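Local structure of uncharacterized protein MJ0754 (3Q4N) at residues B[8-13]-B[66-71]; B[21-26]-B[120-125]. The protein is of unknown function but is a ferritin-like four-helix-bundle protein that binds metal, probably at a dinuclear centre. All coordinates share one frame; numbering follows the deposited sequence.

Interaction 1: B[8-13]-B[66-71]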
loop_
_atom_site.group_PDB
_atom_site.type_symbol
_atom_site.label_atom_id
_atom_site.label_comp_id
_atom_site.label_asym_id
_atom_site.label_seq_id
_atom_site.Cartn_x
_atom_site.Cartn_y
_atom_site.Cartn_z
ATOM N N LEU B 8 -29.672 -1.846 -8.038
ATOM C CA LEU B 8 -30.442 -2.183 -6.817
ATOM C C LEU B 8 -30.795 -3.700 -6.885
ATOM O O LEU B 8 -30.687 -4.289 -7.973
ATOM C CB LEU B 8 -31.681 -1.250 -6.687
ATOM C CG LEU B 8 -31.435 0.220 -6.234
ATOM C CD1 LEU B 8 -31.149 1.197 -7.391
ATOM C CD2 LEU B 8 -32.559 0.777 -5.321
ATOM N N PRO B 9 -31.201 -4.350 -5.753
ATOM C CA PRO B 9 -31.615 -3.928 -4.402
ATOM C C PRO B 9 -30.445 -3.861 -3.383
ATOM O O PRO B 9 -29.298 -3.570 -3.773
ATOM C CB PRO B 9 -32.598 -5.035 -4.007
ATOM C CG PRO B 9 -31.973 -6.287 -4.626
ATOM C CD PRO B 9 -31.090 -5.826 -5.794
ATOM N N LYS B 10 -30.731 -4.141 -2.104
ATOM C CA LYS B 10 -29.760 -3.914 -1.019
ATOM C C LYS B 10 -29.175 -5.203 -0.477
ATOM O O LYS B 10 -29.913 -6.081 -0.037
ATOM C CB LYS B 10 -30.383 -3.099 0.114
ATOM C CG LYS B 10 -29.378 -2.514 1.087
ATOM C CD LYS B 10 -29.899 -1.227 1.671
ATOM C CE LYS B 10 -31.300 -1.425 2.201
ATOM N NZ LYS B 10 -32.071 -0.158 2.178
ATOM N N GLN B 11 -27.842 -5.271 -0.475
ATOM C CA GLN B 11 -27.091 -6.503 -0.190
ATOM C C GLN B 11 -26.361 -6.563 1.173
ATOM O O GLN B 11 -26.427 -5.611 1.965
ATOM C CB GLN B 11 -26.120 -6.788 -1.344
ATOM C CG GLN B 11 -26.805 -7.325 -2.590
ATOM C CD GLN B 11 -25.876 -7.405 -3.784
ATOM O OE1 GLN B 11 -24.997 -8.283 -3.861
ATOM N NE2 GLN B 11 -26.077 -6.494 -4.740
ATOM N N PRO B 12 -25.703 -7.712 1.461
ATOM C CA PRO B 12 -24.881 -7.946 2.682
ATOM C C PRO B 12 -23.567 -7.095 2.870
ATOM O O PRO B 12 -22.522 -7.389 2.251
ATOM C CB PRO B 12 -24.559 -9.458 2.596
ATOM C CG PRO B 12 -24.857 -9.868 1.139
ATOM C CD PRO B 12 -25.985 -8.977 0.738
ATOM N N ILE B 13 -23.622 -6.075 3.737
ATOM C CA ILE B 13 -22.447 -5.222 4.047
ATOM C C ILE B 13 -21.761 -5.606 5.374
ATOM O O ILE B 13 -22.433 -5.851 6.374
ATOM C CB ILE B 13 -22.802 -3.691 4.041
ATOM C CG1 ILE B 13 -21.583 -2.851 3.686
ATOM C CG2 ILE B 13 -23.376 -3.219 5.376
ATOM C CD1 ILE B 13 -21.470 -2.552 2.218
ATOM N N GLU B 66 -24.881 6.460 0.839
ATOM C CA GLU B 66 -26.292 6.773 0.934
ATOM C C GLU B 66 -27.094 5.487 0.896
ATOM O O GLU B 66 -27.930 5.238 1.763
ATOM C CB GLU B 66 -26.719 7.647 -0.237
ATOM C CG GLU B 66 -26.186 9.055 -0.205
ATOM C CD GLU B 66 -26.636 9.860 -1.414
ATOM O OE1 GLU B 66 -26.536 9.337 -2.562
ATOM O OE2 GLU B 66 -27.077 11.020 -1.213
ATOM N N LYS B 67 -26.821 4.670 -0.117
ATOM C CA LYS B 67 -27.577 3.453 -0.361
ATOM C C LYS B 67 -27.521 2.510 0.830
ATOM O O LYS B 67 -28.471 1.787 1.065
ATOM C CB LYS B 67 -27.034 2.738 -1.602
ATOM C CG LYS B 67 -28.086 2.224 -2.567
ATOM C CD LYS B 67 -28.870 1.041 -2.019
ATOM C CE LYS B 67 -29.413 0.191 -3.139
ATOM N NZ LYS B 67 -28.283 -0.560 -3.768
ATOM N N TYR B 68 -26.416 2.510 1.572
ATOM C CA TYR B 68 -26.220 1.540 2.643
ATOM C C TYR B 68 -26.226 2.213 3.983
ATOM O O TYR B 68 -26.040 1.562 5.010
ATOM C CB TYR B 68 -24.923 0.756 2.451
ATOM C CG TYR B 68 -25.045 -0.307 1.399
ATOM C CD1 TYR B 68 -25.130 -1.649 1.745
ATOM C CD2 TYR B 68 -25.101 0.024 0.056
ATOM C CE1 TYR B 68 -25.255 -2.653 0.760
ATOM C CE2 TYR B 68 -25.230 -0.960 -0.932
ATOM C CZ TYR B 68 -25.305 -2.300 -0.581
ATOM O OH TYR B 68 -25.432 -3.270 -1.568
ATOM N N ASN B 69 -26.444 3.523 3.963
ATOM C CA ASN B 69 -26.548 4.313 5.186
ATOM C C ASN B 69 -25.331 4.137 6.090
ATOM O O ASN B 69 -25.294 3.246 6.932
ATOM C CB ASN B 69 -27.837 3.953 5.942
ATOM C CG ASN B 69 -28.369 5.102 6.800
ATOM O OD1 ASN B 69 -27.617 6.004 7.233
ATOM N ND2 ASN B 69 -29.681 5.069 7.057
ATOM N N ILE B 70 -24.333 4.983 5.877
ATOM C CA ILE B 70 -23.087 4.971 6.635
ATOM C C ILE B 70 -22.661 6.427 6.807
ATOM O O ILE B 70 -22.556 7.157 5.817
ATOM C CB ILE B 70 -21.961 4.179 5.899
ATOM C CG1 ILE B 70 -22.329 2.702 5.738
ATOM C CG2 ILE B 70 -20.634 4.287 6.644
ATOM C CD1 ILE B 70 -21.431 1.926 4.772
ATOM N N PRO B 71 -22.414 6.862 8.057
ATOM C CA PRO B 71 -22.080 8.272 8.278
ATOM C C PRO B 71 -20.872 8.671 7.436
ATOM O O PRO B 71 -19.756 8.159 7.657
ATOM C CB PRO B 71 -21.741 8.333 9.776
ATOM C CG PRO B 71 -21.334 6.910 10.130
ATOM C CD PRO B 71 -22.243 6.054 9.281
#

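Interaction 2: B[21-26]-B[120-125]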
loop_
_atom_site.group_PDB
_atom_site.type_symbol
_atom_site.label_atom_id
_atom_site.label_comp_id
_atom_site.label_asym_id
_atom_site.label_seq_id
_atom_site.Cartn_x
_atom_site.Cartn_y
_atom_site.Cartn_z
ATOM N N LEU B 21 -15.221 1.599 2.000
ATOM C CA LEU B 21 -16.089 2.688 1.586
ATOM C C LEU B 21 -15.683 4.057 2.186
ATOM O O LEU B 21 -15.395 4.990 1.428
ATOM C CB LEU B 21 -17.539 2.341 1.924
ATOM C CG LEU B 21 -18.358 1.446 0.971
ATOM C CD1 LEU B 21 -19.856 1.722 1.155
ATOM C CD2 LEU B 21 -17.995 1.606 -0.522
ATOM N N ILE B 22 -15.634 4.162 3.521
ATOM C CA ILE B 22 -15.189 5.391 4.191
ATOM C C ILE B 22 -13.852 5.852 3.615
ATOM O O ILE B 22 -13.673 7.027 3.276
ATOM C CB ILE B 22 -15.040 5.236 5.736
ATOM C CG1 ILE B 22 -16.388 5.164 6.426
ATOM C CG2 ILE B 22 -14.332 6.420 6.330
ATOM C CD1 ILE B 22 -16.703 3.824 7.007
ATOM N N GLU B 23 -12.915 4.920 3.497
ATOM C CA GLU B 23 -11.541 5.284 3.188
ATOM C C GLU B 23 -11.440 5.760 1.754
ATOM O O GLU B 23 -10.757 6.757 1.458
ATOM C CB GLU B 23 -10.610 4.099 3.419
ATOM C CG GLU B 23 -9.229 4.491 3.932
ATOM C CD GLU B 23 -8.290 3.287 4.024
ATOM O OE1 GLU B 23 -7.874 2.942 5.170
ATOM O OE2 GLU B 23 -7.986 2.680 2.954
ATOM N N MET B 24 -12.147 5.041 0.880
ATOM C CA MET B 24 -12.155 5.326 -0.530
ATOM C C MET B 24 -12.842 6.639 -0.837
ATOM O O MET B 24 -12.439 7.347 -1.754
ATOM C CB MET B 24 -12.832 4.199 -1.266
ATOM C CG MET B 24 -11.942 2.979 -1.470
ATOM S SD MET B 24 -10.276 3.305 -2.090
ATOM C CE MET B 24 -10.511 4.233 -3.580
ATOM N N ARG B 25 -13.877 6.964 -0.068
ATOM C CA ARG B 25 -14.566 8.247 -0.202
ATOM C C ARG B 25 -13.560 9.361 0.017
ATOM O O ARG B 25 -13.497 10.311 -0.763
ATOM C CB ARG B 25 -15.710 8.363 0.811
ATOM C CG ARG B 25 -16.332 9.765 0.957
ATOM C CD ARG B 25 -17.329 10.090 -0.166
ATOM N NE ARG B 25 -17.949 11.410 -0.019
ATOM C CZ ARG B 25 -18.363 12.158 -1.042
ATOM N NH1 ARG B 25 -18.236 11.732 -2.296
ATOM N NH2 ARG B 25 -18.902 13.345 -0.819
ATOM N N GLU B 26 -12.758 9.238 1.070
ATOM C CA GLU B 26 -11.727 10.230 1.288
ATOM C C GLU B 26 -10.495 10.067 0.416
ATOM O O GLU B 26 -9.782 11.042 0.172
ATOM C CB GLU B 26 -11.344 10.330 2.751
ATOM C CG GLU B 26 -11.641 11.706 3.313
ATOM C CD GLU B 26 -11.897 11.704 4.808
ATOM O OE1 GLU B 26 -11.585 10.683 5.478
ATOM O OE2 GLU B 26 -12.411 12.745 5.294
ATOM N N LEU B 120 -7.664 0.225 -4.407
ATOM C CA LEU B 120 -8.804 -0.339 -5.088
ATOM C C LEU B 120 -8.693 -1.847 -5.154
ATOM O O LEU B 120 -9.621 -2.526 -4.767
ATOM C CB LEU B 120 -8.961 0.276 -6.488
ATOM C CG LEU B 120 -9.606 1.672 -6.523
ATOM C CD1 LEU B 120 -9.474 2.321 -7.859
ATOM C CD2 LEU B 120 -11.086 1.641 -6.118
ATOM N N GLU B 121 -7.566 -2.375 -5.629
ATOM C CA GLU B 121 -7.400 -3.834 -5.720
ATOM C C GLU B 121 -7.468 -4.395 -4.306
ATOM O O GLU B 121 -8.227 -5.320 -4.040
ATOM C CB GLU B 121 -6.075 -4.237 -6.401
ATOM C CG GLU B 121 -6.108 -4.398 -7.940
ATOM C CD GLU B 121 -4.712 -4.183 -8.624
ATOM O OE1 GLU B 121 -3.659 -4.555 -8.045
ATOM O OE2 GLU B 121 -4.667 -3.647 -9.762
ATOM N N LYS B 122 -6.688 -3.801 -3.402
ATOM C CA LYS B 122 -6.694 -4.152 -1.980
ATOM C C LYS B 122 -8.116 -4.306 -1.451
ATOM O O LYS B 122 -8.444 -5.329 -0.846
ATOM C CB LYS B 122 -5.927 -3.078 -1.207
ATOM C CG LYS B 122 -6.021 -3.081 0.304
ATOM C CD LYS B 122 -5.448 -1.751 0.793
ATOM C CE LYS B 122 -5.130 -1.734 2.279
ATOM N NZ LYS B 122 -6.263 -1.304 3.194
ATOM N N TRP B 123 -8.961 -3.308 -1.720
ATOM C CA TRP B 123 -10.352 -3.292 -1.244
ATOM C C TRP B 123 -11.338 -4.229 -1.957
ATOM O O TRP B 123 -12.187 -4.856 -1.313
ATOM C CB TRP B 123 -10.904 -1.872 -1.241
ATOM C CG TRP B 123 -10.335 -0.987 -0.167
ATOM C CD1 TRP B 123 -9.667 0.200 -0.345
ATOM C CD2 TRP B 123 -10.391 -1.203 1.248
ATOM N NE1 TRP B 123 -9.299 0.725 0.870
ATOM C CE2 TRP B 123 -9.726 -0.116 1.864
ATOM C CE3 TRP B 123 -10.933 -2.212 2.057
ATOM C CZ2 TRP B 123 -9.588 -0.012 3.246
ATOM C CZ3 TRP B 123 -10.796 -2.105 3.433
ATOM C CH2 TRP B 123 -10.130 -1.016 4.013
ATOM N N ILE B 124 -11.234 -4.306 -3.279
ATOM C CA ILE B 124 -12.021 -5.240 -4.060
ATOM C C ILE B 124 -11.809 -6.646 -3.503
ATOM O O ILE B 124 -12.779 -7.363 -3.217
ATOM C CB ILE B 124 -11.624 -5.195 -5.540
ATOM C CG1 ILE B 124 -12.244 -3.979 -6.209
ATOM C CG2 ILE B 124 -12.042 -6.483 -6.267
ATOM C CD1 ILE B 124 -11.599 -3.626 -7.534
ATOM N N ASN B 125 -10.543 -7.013 -3.322
ATOM C CA ASN B 125 -10.159 -8.327 -2.807
ATOM C C ASN B 125 -10.758 -8.671 -1.449
ATOM O O ASN B 125 -10.984 -9.841 -1.134
ATOM C CB ASN B 125 -8.638 -8.433 -2.761
ATOM C CG ASN B 125 -8.037 -8.697 -4.135
ATOM O OD1 ASN B 125 -7.460 -7.804 -4.767
ATOM N ND2 ASN B 125 -8.187 -9.931 -4.612
#

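Interaction 1: B[8-13]-B[66-71]
Lys-67 and Tyr-68, in the last turn of helix 45-68, reach out to the irregular chain that precedes helix 15-42. The chain of Lys-67 bends at chi2 (-70°) and again at chi4, which carries its ammonium group to the backbone: NZ donates to Pro-9 O at 3.2 Å, approaching from above the carbonyl plane. NZ also makes a weak hydrogen bond to Ser-7 O and a long, weak ion pair with Asp-131. The methylene groups of Lys-67 serve as an apolar surface, with CE 3.7 Å from Leu-8 CG. Lys-10 runs past Tyr-68 in the opposite direction, its CG 4.1 Å from Tyr-68 CE1 over one face of the ring near the rim. Lys-10 CD lies 3.4 Å from Lys-67 O. Tyr-68 has CG anti to its carbonyl carbon (chi1 -77°), and the ring reaches the loop, where OH accepts a weak hydrogen bond from Gln-11 N at 3.3 Å. Asp-131 on helix 130-155 is the hydroxyl's stronger partner. Gln-11 O sits at the ring edge, while Ile-13 CD1 meets Tyr-68 CD1 obliquely at 3.8 Å. Just beyond, Asn-69, at positive phi, ends the helix in a Schellman motif. An alanine in place of Lys-67 is likely to leave Pro-9 O without this donor, Leu-8 without the aliphatic chain it rests on and Asp-131 without a nearby positive charge. The contact thus holds a surface loop against a helix end through apolar side-chain stems and a few polar bonds: Lys-67 NZ on Pro-9 O, and a weak one from Gln-11 N to a hydroxyl that Asp-131 holds.

Interaction 2: B[21-26]-B[120-125]
Two antiparallel helices of the ferritin-like four-helix bundle, 15-42 and 102-125, face each other here, their short segments 11.3 Å apart at closest approach with 159° between their directions. Such a wide separation calls for large side chains, and Trp-123 and Met-24 fill it. With chi1 of Trp-123 at -72°, CG stands beside the backbone N and the indole spans the gap to helix 15-42. There Glu-23 comes to the edge of the ring: NE1 donates a weak, bent hydrogen bond to Glu-23 OE2 at 3.1 Å, with an N-H...O angle of 132°. The carboxylate is turned well out of the indole plane, and OE2 also lies 3.1 Å from Trp-123 CZ2, beside the ring edge rather than straight ahead of the N-H. The strongest partner of Glu-23 is Lys-86 on helix 85-98, whose salt bridge takes the other oxygen, OE1. Lys-122 NZ lies 4.3 Å from Glu-23 OE2, too far for a salt bridge, yet its positive charge would probably favour the ionised form of the carboxylate. Lys-122 also packs on Tyr-165, and Trp-123 on Ser-167, both of the second subunit.

Met-24 slides past the indole in the opposite direction. Bends at chi2 and chi3 place SD 3.6 Å from Trp-123 CD1, an oblique Met-aromatic contact, and carry the methyl group along the interface to Leu-120, where CE meets CD2 at 3.7 Å. Helix 130-155 adds Tyr-136 against Met-24 and Leu-139 against Leu-120. A flexible thioether suits this place, following both a flat ring and a branched side chain. The interface thus grades from apolar packing around Met-24 to a charged margin at Glu-23, the indole giving its N-H to an acceptor while its CD1 lies against sulfur.

Both interactions involve the N-terminal part of the chain, but at different depths. Interaction 1 is a surface contact, its centre about 22 Å from that of the chain, where a loop closes on the end of helix 45-68; interaction 2 is buried, its centre about 10 Å from that of the chain, between helices 15-42 and 102-125. The first relies on backbone groups as polar partners, the second on side chains throughout. Aromatic residues serve both, a phenol hydroxyl accepting in one and an indole N-H donating in the other. The two meet directly, since Ile-70 CD1 packs 4.0 Å from Leu-21 CD1, and helix 130-155 contributes neighbours to each.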